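Local structure of phenol hydroxylase component phN (Pseudomonas stutzeri, 3U52) at residues 290-295 against 326-331; 12-17 against 55-60; 41-46 against 251-256; 87-92 against 283-288. The protein probably serves as the diiron-bearing hydroxylase subunit of a multicomponent phenol hydroxylase, which uses dioxygen to add a hydroxyl group to phenolic substrates. All coordinates share one frame; numbering follows the deposited sequence.

Contact 1: 290-295 against 326-331; sequences SWSEAW and DAKHHL
K328 lays its aliphatic chain, buried, along W291, S292 and W295, and no hydrogen bond crosses between 290-295 and 326-331. The indole of W291 comes edge-on to the backbone: its CD1 lies 3.6 Å from K328 O, near the ring plane. Farther along the same ring, NE1 is 3.7 Å from L331 CD2, the methyl that also reaches CE2. W295 CB rests toward the rim of one W291 face. K328 CG sits between the backbone N and the carbonyl carbon (chi1 78°), which runs the chain past S292, whose OG is 3.6 Å from K328 CD. W295 CD1 meets the same methylene at 3.9 Å. Beyond it the chain bends (chi4 -96°), and NZ ends in a salt bridge with E300 and a bond to N325 O; W295 NE1 goes to N325 OD1. K328 CG also lies over the centre of the H329 ring, which S292 OG approaches obliquely. With the indole of W291 cut back to an alanine, a gap is likely to open beside K328 O and the L331 CD2 methyl. S290 and E293 form a capping box, E293 N giving to S290 OG at 3.1 Å, where helix 291-310 begins. That helix packs its tryptophans on helices 254-283 and 187-216, while K328, H329 and L331, on the way from helix 321-327 into helix 331-342, pack against its first turn.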
loop_
_atom_site.group_PDB
_atom_site.type_symbol
_atom_site.label_atom_id
_atom_site.label_comp_id
_atom_site.label_asym_id
_atom_site.label_seq_id
_atom_site.Cartn_x
_atom_site.Cartn_y
_atom_site.Cartn_z
ATOM N N SER A 290 -1.926 -22.421 -22.952
ATOM C CA SER A 290 -1.959 -23.835 -22.614
ATOM C C SER A 290 -0.591 -24.241 -22.095
ATOM O O SER A 290 0.402 -23.530 -22.331
ATOM C CB SER A 290 -2.309 -24.667 -23.840
ATOM O OG SER A 290 -1.308 -24.518 -24.849
ATOM N N TRP A 291 -0.508 -25.400 -21.433
ATOM C CA TRP A 291 0.799 -25.936 -21.035
ATOM C C TRP A 291 1.675 -26.125 -22.262
ATOM O O TRP A 291 2.876 -25.831 -22.265
ATOM C CB TRP A 291 0.648 -27.283 -20.326
ATOM C CG TRP A 291 1.984 -27.988 -20.173
ATOM C CD1 TRP A 291 2.421 -29.050 -20.865
ATOM C CD2 TRP A 291 3.034 -27.639 -19.251
ATOM N NE1 TRP A 291 3.698 -29.408 -20.449
ATOM C CE2 TRP A 291 4.088 -28.552 -19.450
ATOM C CE3 TRP A 291 3.185 -26.631 -18.287
ATOM C CZ2 TRP A 291 5.279 -28.504 -18.701
ATOM C CZ3 TRP A 291 4.355 -26.585 -17.540
ATOM C CH2 TRP A 291 5.381 -27.515 -17.747
ATOM N N SER A 292 1.082 -26.608 -23.342
ATOM C CA SER A 292 1.853 -26.871 -24.540
ATOM C C SER A 292 2.544 -25.547 -25.075
ATOM O O SER A 292 3.750 -25.507 -25.404
ATOM C CB SER A 292 0.882 -27.469 -25.560
ATOM O OG SER A 292 1.560 -27.604 -26.781
ATOM N N GLU A 293 1.799 -24.444 -25.077
ATOM C CA GLU A 293 2.346 -23.143 -25.476
ATOM C C GLU A 293 3.410 -22.631 -24.502
ATOM O O GLU A 293 4.388 -22.036 -24.941
ATOM C CB GLU A 293 1.226 -22.082 -25.568
ATOM C CG GLU A 293 0.347 -22.175 -26.838
ATOM C CD GLU A 293 -0.973 -21.405 -26.736
ATOM O OE1 GLU A 293 -1.435 -21.085 -25.610
ATOM O OE2 GLU A 293 -1.559 -21.108 -27.811
ATOM N N ALA A 294 3.172 -22.755 -23.190
ATOM C CA ALA A 294 4.169 -22.390 -22.180
ATOM C C ALA A 294 5.469 -23.199 -22.312
ATOM O O ALA A 294 6.570 -22.636 -22.270
ATOM C CB ALA A 294 3.565 -22.553 -20.757
ATOM N N TRP A 295 5.361 -24.515 -22.474
ATOM C CA TRP A 295 6.548 -25.352 -22.684
ATOM C C TRP A 295 7.353 -24.934 -23.923
ATOM O O TRP A 295 8.602 -24.846 -23.898
ATOM C CB TRP A 295 6.192 -26.850 -22.826
ATOM C CG TRP A 295 7.411 -27.700 -22.824
ATOM C CD1 TRP A 295 8.015 -28.300 -23.931
ATOM C CD2 TRP A 295 8.215 -28.077 -21.687
ATOM N NE1 TRP A 295 9.146 -29.009 -23.523
ATOM C CE2 TRP A 295 9.293 -28.882 -22.172
ATOM C CE3 TRP A 295 8.150 -27.799 -20.298
ATOM C CZ2 TRP A 295 10.276 -29.426 -21.309
ATOM C CZ3 TRP A 295 9.164 -28.326 -19.446
ATOM C CH2 TRP A 295 10.199 -29.126 -19.965
ATOM N N ASP A 326 7.559 -33.829 -26.585
ATOM C CA ASP A 326 6.410 -34.623 -26.987
ATOM C C ASP A 326 5.290 -34.801 -25.915
ATOM O O ASP A 326 4.125 -34.827 -26.266
ATOM C CB ASP A 326 6.877 -36.006 -27.446
ATOM C CG ASP A 326 5.736 -36.815 -28.038
ATOM O OD1 ASP A 326 5.387 -36.550 -29.215
ATOM O OD2 ASP A 326 5.170 -37.703 -27.325
ATOM N N ALA A 327 5.634 -34.883 -24.616
ATOM C CA ALA A 327 4.617 -35.070 -23.560
ATOM C C ALA A 327 3.740 -33.834 -23.354
ATOM O O ALA A 327 2.692 -33.914 -22.720
ATOM C CB ALA A 327 5.259 -35.480 -22.198
ATOM N N LYS A 328 4.167 -32.693 -23.867
ATOM C CA LYS A 328 3.420 -31.460 -23.665
ATOM C C LYS A 328 1.994 -31.572 -24.217
ATOM O O LYS A 328 1.083 -30.866 -23.734
ATOM C CB LYS A 328 4.173 -30.228 -24.246
ATOM C CG LYS A 328 4.077 -30.089 -25.790
ATOM C CD LYS A 328 4.910 -28.917 -26.252
ATOM C CE LYS A 328 4.953 -28.838 -27.793
ATOM N NZ LYS A 328 6.159 -29.495 -28.310
ATOM N N HIS A 329 1.785 -32.473 -25.196
ATOM C CA HIS A 329 0.445 -32.671 -25.777
ATOM C C HIS A 329 -0.490 -33.540 -24.884
ATOM O O HIS A 329 -1.669 -33.702 -25.196
ATOM C CB HIS A 329 0.541 -33.266 -27.179
ATOM C CG HIS A 329 1.386 -32.452 -28.104
ATOM N ND1 HIS A 329 1.032 -31.181 -28.506
ATOM C CD2 HIS A 329 2.582 -32.710 -28.680
ATOM C CE1 HIS A 329 1.976 -30.690 -29.295
ATOM N NE2 HIS A 329 2.924 -31.604 -29.421
ATOM N N HIS A 330 0.069 -34.104 -23.804
ATOM C CA HIS A 330 -0.612 -35.181 -23.027
ATOM C C HIS A 330 -0.654 -34.902 -21.535
ATOM O O HIS A 330 -1.627 -35.229 -20.850
ATOM C CB HIS A 330 0.145 -36.497 -23.241
ATOM C CG HIS A 330 -0.017 -37.068 -24.625
ATOM N ND1 HIS A 330 -1.191 -37.650 -25.057
ATOM C CD2 HIS A 330 0.836 -37.126 -25.671
ATOM C CE1 HIS A 330 -1.047 -38.056 -26.306
ATOM N NE2 HIS A 330 0.176 -37.756 -26.698
ATOM N N LEU A 331 0.409 -34.263 -21.043
ATOM C CA LEU A 331 0.696 -34.135 -19.591
ATOM C C LEU A 331 -0.466 -33.647 -18.713
ATOM O O LEU A 331 -0.855 -34.317 -17.731
ATOM C CB LEU A 331 1.846 -33.180 -19.399
ATOM C CG LEU A 331 2.809 -33.520 -18.307
ATOM C CD1 LEU A 331 3.449 -34.942 -18.553
ATOM C CD2 LEU A 331 3.904 -32.451 -18.394
#

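Contact 2: 12-17 against 55-60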
loop_
_atom_site.group_PDB
_atom_site.type_symbol
_atom_site.label_atom_id
_atom_site.label_comp_id
_atom_site.label_asym_id
_atom_site.label_seq_id
_atom_site.Cartn_x
_atom_site.Cartn_y
_atom_site.Cartn_z
ATOM N N ASP A 12 35.141 -3.030 -8.192
ATOM C CA ASP A 12 36.214 -3.213 -7.233
ATOM C C ASP A 12 35.801 -2.675 -5.868
ATOM O O ASP A 12 36.256 -3.188 -4.864
ATOM C CB ASP A 12 37.492 -2.495 -7.664
ATOM C CG ASP A 12 38.185 -3.140 -8.885
ATOM O OD1 ASP A 12 38.177 -4.388 -9.014
ATOM O OD2 ASP A 12 38.763 -2.376 -9.715
ATOM N N LYS A 13 34.997 -1.608 -5.836
ATOM C CA LYS A 13 34.461 -1.110 -4.575
ATOM C C LYS A 13 33.594 -2.175 -3.899
ATOM O O LYS A 13 33.744 -2.416 -2.715
ATOM C CB LYS A 13 33.640 0.184 -4.724
ATOM C CG LYS A 13 33.505 0.932 -3.347
ATOM C CD LYS A 13 32.472 2.029 -3.338
ATOM C CE LYS A 13 32.848 3.226 -4.236
ATOM N NZ LYS A 13 33.482 4.372 -3.487
ATOM N N TYR A 14 32.673 -2.793 -4.650
ATOM C CA TYR A 14 31.765 -3.781 -4.082
ATOM C C TYR A 14 32.559 -4.991 -3.549
ATOM O O TYR A 14 32.258 -5.493 -2.517
ATOM C CB TYR A 14 30.710 -4.223 -5.108
ATOM C CG TYR A 14 29.775 -5.251 -4.532
ATOM C CD1 TYR A 14 29.896 -6.599 -4.873
ATOM C CD2 TYR A 14 28.770 -4.863 -3.629
ATOM C CE1 TYR A 14 29.020 -7.542 -4.319
ATOM C CE2 TYR A 14 27.928 -5.776 -3.077
ATOM C CZ TYR A 14 28.034 -7.102 -3.428
ATOM O OH TYR A 14 27.185 -8.010 -2.853
ATOM N N GLN A 15 33.581 -5.436 -4.261
ATOM C CA GLN A 15 34.475 -6.463 -3.761
ATOM C C GLN A 15 35.156 -6.106 -2.444
ATOM O O GLN A 15 35.247 -6.916 -1.552
ATOM C CB GLN A 15 35.480 -6.850 -4.845
ATOM C CG GLN A 15 34.724 -7.482 -5.977
ATOM C CD GLN A 15 35.575 -8.203 -7.008
ATOM O OE1 GLN A 15 36.805 -8.185 -6.943
ATOM N NE2 GLN A 15 34.904 -8.851 -7.978
ATOM N N TYR A 16 35.611 -4.879 -2.307
ATOM C CA TYR A 16 36.168 -4.434 -1.056
ATOM C C TYR A 16 35.192 -4.434 0.110
ATOM O O TYR A 16 35.619 -4.488 1.232
ATOM C CB TYR A 16 36.767 -3.042 -1.215
ATOM C CG TYR A 16 38.262 -3.078 -1.486
ATOM C CD1 TYR A 16 38.786 -2.664 -2.707
ATOM C CD2 TYR A 16 39.143 -3.503 -0.513
ATOM C CE1 TYR A 16 40.190 -2.689 -2.939
ATOM C CE2 TYR A 16 40.517 -3.525 -0.735
ATOM C CZ TYR A 16 41.025 -3.133 -1.933
ATOM O OH TYR A 16 42.376 -3.191 -2.089
ATOM N N LEU A 17 33.906 -4.288 -0.174
ATOM C CA LEU A 17 32.818 -4.307 0.821
ATOM C C LEU A 17 32.226 -5.710 1.034
ATOM O O LEU A 17 31.270 -5.864 1.770
ATOM C CB LEU A 17 31.693 -3.370 0.374
ATOM C CG LEU A 17 32.073 -1.863 0.291
ATOM C CD1 LEU A 17 30.910 -0.994 -0.115
ATOM C CD2 LEU A 17 32.664 -1.377 1.588
ATOM N N ARG A 55 25.235 -6.450 -7.281
ATOM C CA ARG A 55 26.102 -5.711 -6.360
ATOM C C ARG A 55 25.293 -4.822 -5.427
ATOM O O ARG A 55 25.284 -3.604 -5.587
ATOM C CB ARG A 55 27.121 -4.854 -7.115
ATOM C CG ARG A 55 28.079 -5.632 -7.988
ATOM C CD ARG A 55 29.028 -4.750 -8.779
ATOM N NE ARG A 55 30.035 -5.602 -9.437
ATOM C CZ ARG A 55 29.900 -6.192 -10.628
ATOM N NH1 ARG A 55 30.876 -6.957 -11.101
ATOM N NH2 ARG A 55 28.802 -6.031 -11.356
ATOM N N LEU A 56 24.677 -5.426 -4.422
ATOM C CA LEU A 56 23.813 -4.739 -3.491
ATOM C C LEU A 56 24.376 -4.768 -2.082
ATOM O O LEU A 56 24.408 -5.824 -1.432
ATOM C CB LEU A 56 22.478 -5.468 -3.438
ATOM C CG LEU A 56 21.237 -5.017 -4.180
ATOM C CD1 LEU A 56 20.153 -6.011 -3.747
ATOM C CD2 LEU A 56 20.840 -3.603 -3.795
ATOM N N THR A 57 24.805 -3.636 -1.576
ATOM C CA THR A 57 25.270 -3.646 -0.196
ATOM C C THR A 57 24.049 -3.742 0.736
ATOM O O THR A 57 22.906 -3.614 0.262
ATOM C CB THR A 57 26.149 -2.444 0.112
ATOM O OG1 THR A 57 25.437 -1.263 -0.256
ATOM C CG2 THR A 57 27.462 -2.531 -0.648
ATOM N N MET A 58 24.267 -4.056 2.013
ATOM C CA MET A 58 23.142 -4.298 2.908
ATOM C C MET A 58 22.219 -3.068 3.079
ATOM O O MET A 58 21.012 -3.230 3.166
ATOM C CB MET A 58 23.578 -4.829 4.270
ATOM C CG MET A 58 23.970 -6.301 4.256
ATOM S SD MET A 58 22.776 -7.378 3.416
ATOM C CE MET A 58 21.208 -7.049 4.158
ATOM N N ASP A 59 22.794 -1.865 3.116
ATOM C CA ASP A 59 22.007 -0.622 3.297
ATOM C C ASP A 59 20.961 -0.512 2.184
ATOM O O ASP A 59 19.791 -0.309 2.460
ATOM C CB ASP A 59 22.927 0.640 3.327
ATOM C CG ASP A 59 23.818 0.776 2.077
ATOM O OD1 ASP A 59 24.599 -0.145 1.772
ATOM O OD2 ASP A 59 23.753 1.808 1.359
ATOM N N ALA A 60 21.404 -0.693 0.940
ATOM C CA ALA A 60 20.558 -0.618 -0.249
ATOM C C ALA A 60 19.540 -1.761 -0.332
ATOM O O ALA A 60 18.404 -1.538 -0.769
ATOM C CB ALA A 60 21.442 -0.662 -1.463
HETATM O O HOH W 1 26.231 -7.083 0.140
#
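Y14 turns one ring face to the backbone of R55 in a CH-pi contact: R55 CA stands 3.7 Å from the centroid of the Y14 ring, 10° off the normal. R55 CB and CG extend the overlay, CB lying 3.7 Å from Y14 CG, before the extended arginine chain carries its guanidinium away from the ring, the two planes 79° apart. With chi1 at 180°, Y14 CG lies opposite the backbone N, and the ring leaves the helix toward 55-57.

The apolar part is small: T57 CG2 meets L17 CD1 at 3.8 Å and approaches the edge of the Y14 ring.

Polar linkage runs through one water. It accepts from Y14 OH over a long 3.3 Å and donates to L56 O at 2.7 Å.

K13 and Y16 bond to a chain of another protein, on which L17 and T57 also pack. Between the segments, cohesion comes from ring-face dispersion, a small methyl contact and one bridging water, with no direct hydrogen bond or ion pair.

Contact 3: 41-46 against 251-256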
loop_
_atom_site.group_PDB
_atom_site.type_symbol
_atom_site.label_atom_id
_atom_site.label_comp_id
_atom_site.label_asym_id
_atom_site.label_seq_id
_atom_site.Cartn_x
_atom_site.Cartn_y
_atom_site.Cartn_z
ATOM N N GLY A 41 33.464 -34.163 -6.497
ATOM C CA GLY A 41 34.321 -34.250 -7.662
ATOM C C GLY A 41 34.566 -32.932 -8.341
ATOM O O GLY A 41 35.352 -32.871 -9.293
ATOM N N ILE A 42 33.891 -31.855 -7.907
ATOM C CA ILE A 42 34.049 -30.548 -8.577
ATOM C C ILE A 42 35.360 -29.877 -8.160
ATOM O O ILE A 42 35.670 -29.852 -6.993
ATOM C CB ILE A 42 32.840 -29.590 -8.275
ATOM C CG1 ILE A 42 31.558 -30.145 -8.941
ATOM C CG2 ILE A 42 33.164 -28.183 -8.724
ATOM C CD1 ILE A 42 31.541 -30.035 -10.499
ATOM N N LYS A 43 36.106 -29.332 -9.126
ATOM C CA LYS A 43 37.392 -28.724 -8.853
ATOM C C LYS A 43 37.272 -27.241 -9.090
ATOM O O LYS A 43 36.812 -26.820 -10.159
ATOM C CB LYS A 43 38.464 -29.286 -9.775
ATOM C CG LYS A 43 38.629 -30.808 -9.685
ATOM C CD LYS A 43 40.051 -31.228 -10.120
ATOM C CE LYS A 43 40.213 -32.737 -10.164
ATOM N NZ LYS A 43 39.395 -33.279 -11.291
ATOM N N ILE A 44 37.642 -26.450 -8.071
ATOM C CA ILE A 44 37.672 -25.024 -8.225
ATOM C C ILE A 44 39.127 -24.607 -8.297
ATOM O O ILE A 44 39.915 -24.904 -7.407
ATOM C CB ILE A 44 36.925 -24.252 -7.103
ATOM C CG1 ILE A 44 35.461 -24.726 -6.987
ATOM C CG2 ILE A 44 36.965 -22.698 -7.400
ATOM C CD1 ILE A 44 34.634 -24.555 -8.235
ATOM N N THR A 45 39.448 -23.918 -9.370
ATOM C CA THR A 45 40.790 -23.425 -9.693
ATOM C C THR A 45 41.095 -22.029 -9.086
ATOM O O THR A 45 42.227 -21.766 -8.674
ATOM C CB THR A 45 40.929 -23.431 -11.213
ATOM O OG1 THR A 45 41.333 -24.752 -11.633
ATOM C CG2 THR A 45 41.889 -22.359 -11.706
ATOM N N ASP A 46 40.077 -21.176 -8.966
ATOM C CA ASP A 46 40.288 -19.771 -8.585
ATOM C C ASP A 46 38.964 -19.046 -8.298
ATOM O O ASP A 46 38.255 -18.608 -9.228
ATOM C CB ASP A 46 41.049 -19.043 -9.684
ATOM C CG ASP A 46 41.421 -17.602 -9.313
ATOM O OD1 ASP A 46 41.997 -16.902 -10.205
ATOM O OD2 ASP A 46 41.172 -17.175 -8.153
ATOM N N HIS A 251 37.313 -25.933 -14.517
ATOM C CA HIS A 251 38.105 -27.119 -14.755
ATOM C C HIS A 251 37.394 -28.009 -15.731
ATOM O O HIS A 251 36.192 -28.240 -15.583
ATOM C CB HIS A 251 38.324 -27.896 -13.453
ATOM C CG HIS A 251 39.571 -28.714 -13.483
ATOM N ND1 HIS A 251 39.663 -29.885 -14.204
ATOM C CD2 HIS A 251 40.798 -28.499 -12.948
ATOM C CE1 HIS A 251 40.886 -30.376 -14.087
ATOM N NE2 HIS A 251 41.594 -29.550 -13.334
ATOM N N GLU A 252 38.116 -28.544 -16.710
ATOM C CA GLU A 252 37.491 -29.410 -17.714
ATOM C C GLU A 252 36.895 -30.637 -17.091
ATOM O O GLU A 252 35.910 -31.149 -17.585
ATOM C CB GLU A 252 38.472 -29.842 -18.814
ATOM C CG GLU A 252 39.758 -30.416 -18.286
ATOM C CD GLU A 252 40.732 -30.794 -19.397
ATOM O OE1 GLU A 252 41.197 -29.877 -20.126
ATOM O OE2 GLU A 252 41.037 -32.012 -19.531
ATOM N N ASP A 253 37.486 -31.117 -16.012
ATOM C CA ASP A 253 36.893 -32.268 -15.320
ATOM C C ASP A 253 35.454 -32.002 -14.790
ATOM O O ASP A 253 34.701 -32.947 -14.590
ATOM C CB ASP A 253 37.800 -32.767 -14.206
ATOM C CG ASP A 253 39.159 -33.335 -14.738
ATOM O OD1 ASP A 253 39.274 -33.677 -15.947
ATOM O OD2 ASP A 253 40.108 -33.430 -13.925
ATOM N N ASN A 254 35.065 -30.719 -14.635
ATOM C CA ASN A 254 33.732 -30.403 -14.078
ATOM C C ASN A 254 32.662 -30.647 -15.102
ATOM O O ASN A 254 31.486 -30.694 -14.771
ATOM C CB ASN A 254 33.610 -28.954 -13.625
ATOM C CG ASN A 254 34.545 -28.615 -12.484
ATOM O OD1 ASN A 254 35.097 -29.509 -11.840
ATOM N ND2 ASN A 254 34.706 -27.315 -12.208
ATOM N N VAL A 255 33.058 -30.782 -16.355
ATOM C CA VAL A 255 32.053 -30.696 -17.427
ATOM C C VAL A 255 31.155 -31.925 -17.432
ATOM O O VAL A 255 29.914 -31.768 -17.482
ATOM C CB VAL A 255 32.680 -30.369 -18.864
ATOM C CG1 VAL A 255 31.651 -30.589 -19.977
ATOM C CG2 VAL A 255 33.211 -28.949 -18.899
ATOM N N PRO A 256 31.749 -33.156 -17.399
ATOM C CA PRO A 256 30.834 -34.315 -17.387
ATOM C C PRO A 256 29.990 -34.453 -16.101
ATOM O O PRO A 256 28.878 -34.977 -16.157
ATOM C CB PRO A 256 31.775 -35.511 -17.535
ATOM C CG PRO A 256 33.094 -34.990 -17.017
ATOM C CD PRO A 256 33.165 -33.582 -17.477
#
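The side-chain amide of N254 grips both backbone polar groups of K43. K43 N donates to N254 OD1 at 2.9 Å, almost straight at 176°, and N254 ND2 returns a bond to K43 O at 3.0 Å, that oxygen lying close to the amide plane. ND2 also gives to I247 O, so both ends of the amide are engaged and its rotation is fixed. Were the asparagine cut back to an alanine, K43 N and K43 O would probably lose their side-chain partner, weakening the hold on the loop at K43. The lysine adds a salt bridge: K43 NZ reaches D253 OD2 at 2.7 Å on the lone pair that faces away from the other carboxylate oxygen.

On its way, K43 CD passes over the face of H251, 4.0 Å from the ring centroid, in a CH-pi contact. The ring is held in turn by D253 N, which donates to H251 ND1 at 3.1 Å in the imidazole plane. T45 OG1 comes to the ring edge, although its hydrogen bond is with Q250 O. Deeper in, I42 CD1 packs 3.8 Å from N254 OD1, and its side chain continues onto I247, I257, W261 and F188. The type I turn from H251 to N254, with the histidine capping bond, forms the corner between helices 220-250 and 254-283, where the asparagine amide binds the N-H and C=O of a single loop residue, a two-point side-chain-to-backbone pairing.

Contact 4: 87-92 against 283-288; sequences NISDAR and MLPNKV
D90 heads an Asx turn, and its CB touches P285 CG at 3.8 Å where two loops meet. In that turn D90 OD1 accepts from R92 N at 2.9 Å, the donor standing 43° out of the carboxylate plane, and holds R92 NE in a weak, long salt bridge of 3.4 Å. P285 touches S89 and R92 as well. Its CB lies 3.4 Å from S89 OG, while the hydroxyl satisfies itself on N217 OD1. R92 NH2 comes to the same P285 CB at 3.8 Å as the two side chains slide past each other in opposite directions.

The loop between helices 58-81 and 94-103 here meets the one between helices 254-283 and 291-310. Their touching parts run nearly antiparallel, 164° apart, yet no hydrogen bond joins the two segments.

N286 ND2 rests 3.5 Å from S89 CB and bonds to Y216 O. A bend at chi3 (-53°) lets R92 pass P285 while its NH1 forms a salt bridge with E357 OE1. The other oxygen of E357 takes K287 NZ, which also bonds to L284 O at 2.9 Å; the glutamate thus probably offsets the two like charges. At the periphery, N87 packs on N87 of the second subunit.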
loop_
_atom_site.group_PDB
_atom_site.type_symbol
_atom_site.label_atom_id
_atom_site.label_comp_id
_atom_site.label_asym_id
_atom_site.label_seq_id
_atom_site.Cartn_x
_atom_site.Cartn_y
_atom_site.Cartn_z
ATOM N N ASN A 87 -14.141 -11.203 -5.573
ATOM C CA ASN A 87 -13.940 -10.740 -6.954
ATOM C C ASN A 87 -13.155 -11.676 -7.861
ATOM O O ASN A 87 -12.928 -11.346 -9.019
ATOM C CB ASN A 87 -13.288 -9.359 -6.967
ATOM C CG ASN A 87 -14.128 -8.320 -6.234
ATOM O OD1 ASN A 87 -13.600 -7.425 -5.563
ATOM N ND2 ASN A 87 -15.438 -8.441 -6.359
ATOM N N ILE A 88 -12.798 -12.857 -7.374
ATOM C CA ILE A 88 -12.187 -13.847 -8.249
ATOM C C ILE A 88 -13.204 -14.344 -9.281
ATOM O O ILE A 88 -14.415 -14.160 -9.110
ATOM C CB ILE A 88 -11.523 -15.046 -7.476
ATOM C CG1 ILE A 88 -12.532 -15.795 -6.592
ATOM C CG2 ILE A 88 -10.251 -14.581 -6.680
ATOM C CD1 ILE A 88 -11.948 -17.051 -5.909
ATOM N N SER A 89 -12.718 -14.929 -10.368
ATOM C CA SER A 89 -13.576 -15.386 -11.477
ATOM C C SER A 89 -14.636 -16.431 -11.010
ATOM O O SER A 89 -15.817 -16.338 -11.393
ATOM C CB SER A 89 -12.712 -15.947 -12.603
ATOM O OG SER A 89 -11.822 -16.927 -12.067
ATOM N N ASP A 90 -14.205 -17.381 -10.172
ATOM C CA ASP A 90 -15.039 -18.520 -9.690
ATOM C C ASP A 90 -14.274 -19.226 -8.595
ATOM O O ASP A 90 -13.038 -19.254 -8.621
ATOM C CB ASP A 90 -15.271 -19.538 -10.825
ATOM C CG ASP A 90 -16.232 -20.662 -10.412
ATOM O OD1 ASP A 90 -15.777 -21.765 -10.089
ATOM O OD2 ASP A 90 -17.446 -20.394 -10.322
ATOM N N ALA A 91 -14.986 -19.810 -7.632
ATOM C CA ALA A 91 -14.345 -20.481 -6.510
ATOM C C ALA A 91 -13.491 -21.696 -6.957
ATOM O O ALA A 91 -12.601 -22.098 -6.198
ATOM C CB ALA A 91 -15.344 -20.896 -5.482
ATOM N N ARG A 92 -13.727 -22.242 -8.167
ATOM C CA ARG A 92 -12.873 -23.328 -8.691
ATOM C C ARG A 92 -11.419 -22.866 -8.662
ATOM O O ARG A 92 -10.500 -23.668 -8.466
ATOM C CB ARG A 92 -13.222 -23.752 -10.135
ATOM C CG ARG A 92 -14.553 -24.531 -10.258
ATOM C CD ARG A 92 -14.873 -24.935 -11.730
ATOM N NE ARG A 92 -14.825 -23.766 -12.620
ATOM C CZ ARG A 92 -14.816 -23.789 -13.963
ATOM N NH1 ARG A 92 -14.826 -24.951 -14.627
ATOM N NH2 ARG A 92 -14.775 -22.638 -14.659
ATOM N N MET A 283 -7.369 -25.868 -13.762
ATOM C CA MET A 283 -7.823 -25.229 -12.541
ATOM C C MET A 283 -8.144 -23.730 -12.685
ATOM O O MET A 283 -8.822 -23.171 -11.814
ATOM C CB MET A 283 -6.871 -25.470 -11.380
ATOM C CG MET A 283 -6.673 -26.952 -10.996
ATOM S SD MET A 283 -5.684 -26.873 -9.505
ATOM C CE MET A 283 -6.012 -28.391 -8.688
ATOM N N LEU A 284 -7.667 -23.096 -13.753
ATOM C CA LEU A 284 -7.955 -21.670 -13.969
ATOM C C LEU A 284 -9.242 -21.479 -14.801
ATOM O O LEU A 284 -9.299 -21.953 -15.935
ATOM C CB LEU A 284 -6.766 -20.967 -14.652
ATOM C CG LEU A 284 -5.379 -21.059 -13.990
ATOM C CD1 LEU A 284 -4.315 -20.457 -14.904
ATOM C CD2 LEU A 284 -5.370 -20.381 -12.605
ATOM N N PRO A 285 -10.288 -20.838 -14.214
ATOM C CA PRO A 285 -11.509 -20.530 -14.972
ATOM C C PRO A 285 -11.242 -19.720 -16.250
ATOM O O PRO A 285 -11.724 -20.118 -17.333
ATOM C CB PRO A 285 -12.369 -19.747 -13.955
ATOM C CG PRO A 285 -11.964 -20.329 -12.624
ATOM C CD PRO A 285 -10.452 -20.513 -12.766
ATOM N N ASN A 286 -10.473 -18.620 -16.126
ATOM C CA ASN A 286 -9.948 -17.898 -17.301
ATOM C C ASN A 286 -8.532 -18.329 -17.612
ATOM O O ASN A 286 -7.651 -18.200 -16.745
ATOM C CB ASN A 286 -10.035 -16.358 -17.135
ATOM C CG ASN A 286 -11.425 -15.914 -16.704
ATOM O OD1 ASN A 286 -12.421 -16.427 -17.220
ATOM N ND2 ASN A 286 -11.509 -15.003 -15.753
ATOM N N LYS A 287 -8.322 -18.796 -18.858
ATOM C CA LYS A 287 -7.070 -19.408 -19.280
ATOM C C LYS A 287 -6.070 -18.340 -19.699
ATOM O O LYS A 287 -6.457 -17.329 -20.294
ATOM C CB LYS A 287 -7.276 -20.366 -20.478
ATOM C CG LYS A 287 -8.407 -21.398 -20.354
ATOM C CD LYS A 287 -8.185 -22.452 -19.216
ATOM C CE LYS A 287 -9.469 -23.288 -19.010
ATOM N NZ LYS A 287 -9.338 -24.186 -17.772
ATOM N N VAL A 288 -4.799 -18.572 -19.403
ATOM C CA VAL A 288 -3.701 -17.686 -19.829
ATOM C C VAL A 288 -3.150 -18.192 -21.179
ATOM O O VAL A 288 -3.156 -17.492 -22.198
ATOM C CB VAL A 288 -2.541 -17.636 -18.777
ATOM C CG1 VAL A 288 -1.456 -16.593 -19.199
ATOM C CG2 VAL A 288 -3.071 -17.291 -17.408
#

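Contacts 3 and 4 mark the two ends of helix 254-283, with centres 48 Å apart on opposite sides of the chain's centre. Contact 1 follows contact 4 after a single residue, their centres 20 Å apart, so one chain passage leads from the 283-288 loop into helix 291-310. Contact 2 lies 28 Å from contact 3 and 43 Å from contact 1 between centres. None belongs to the iron sites formed by E108, E138, H141, E199, E233 and H236; in contact 2 the side chain of L56 is about 13 Å from a bound iron ion. Xenon lies about 7 Å from the I42 side chain and about 8 Å from that of W295.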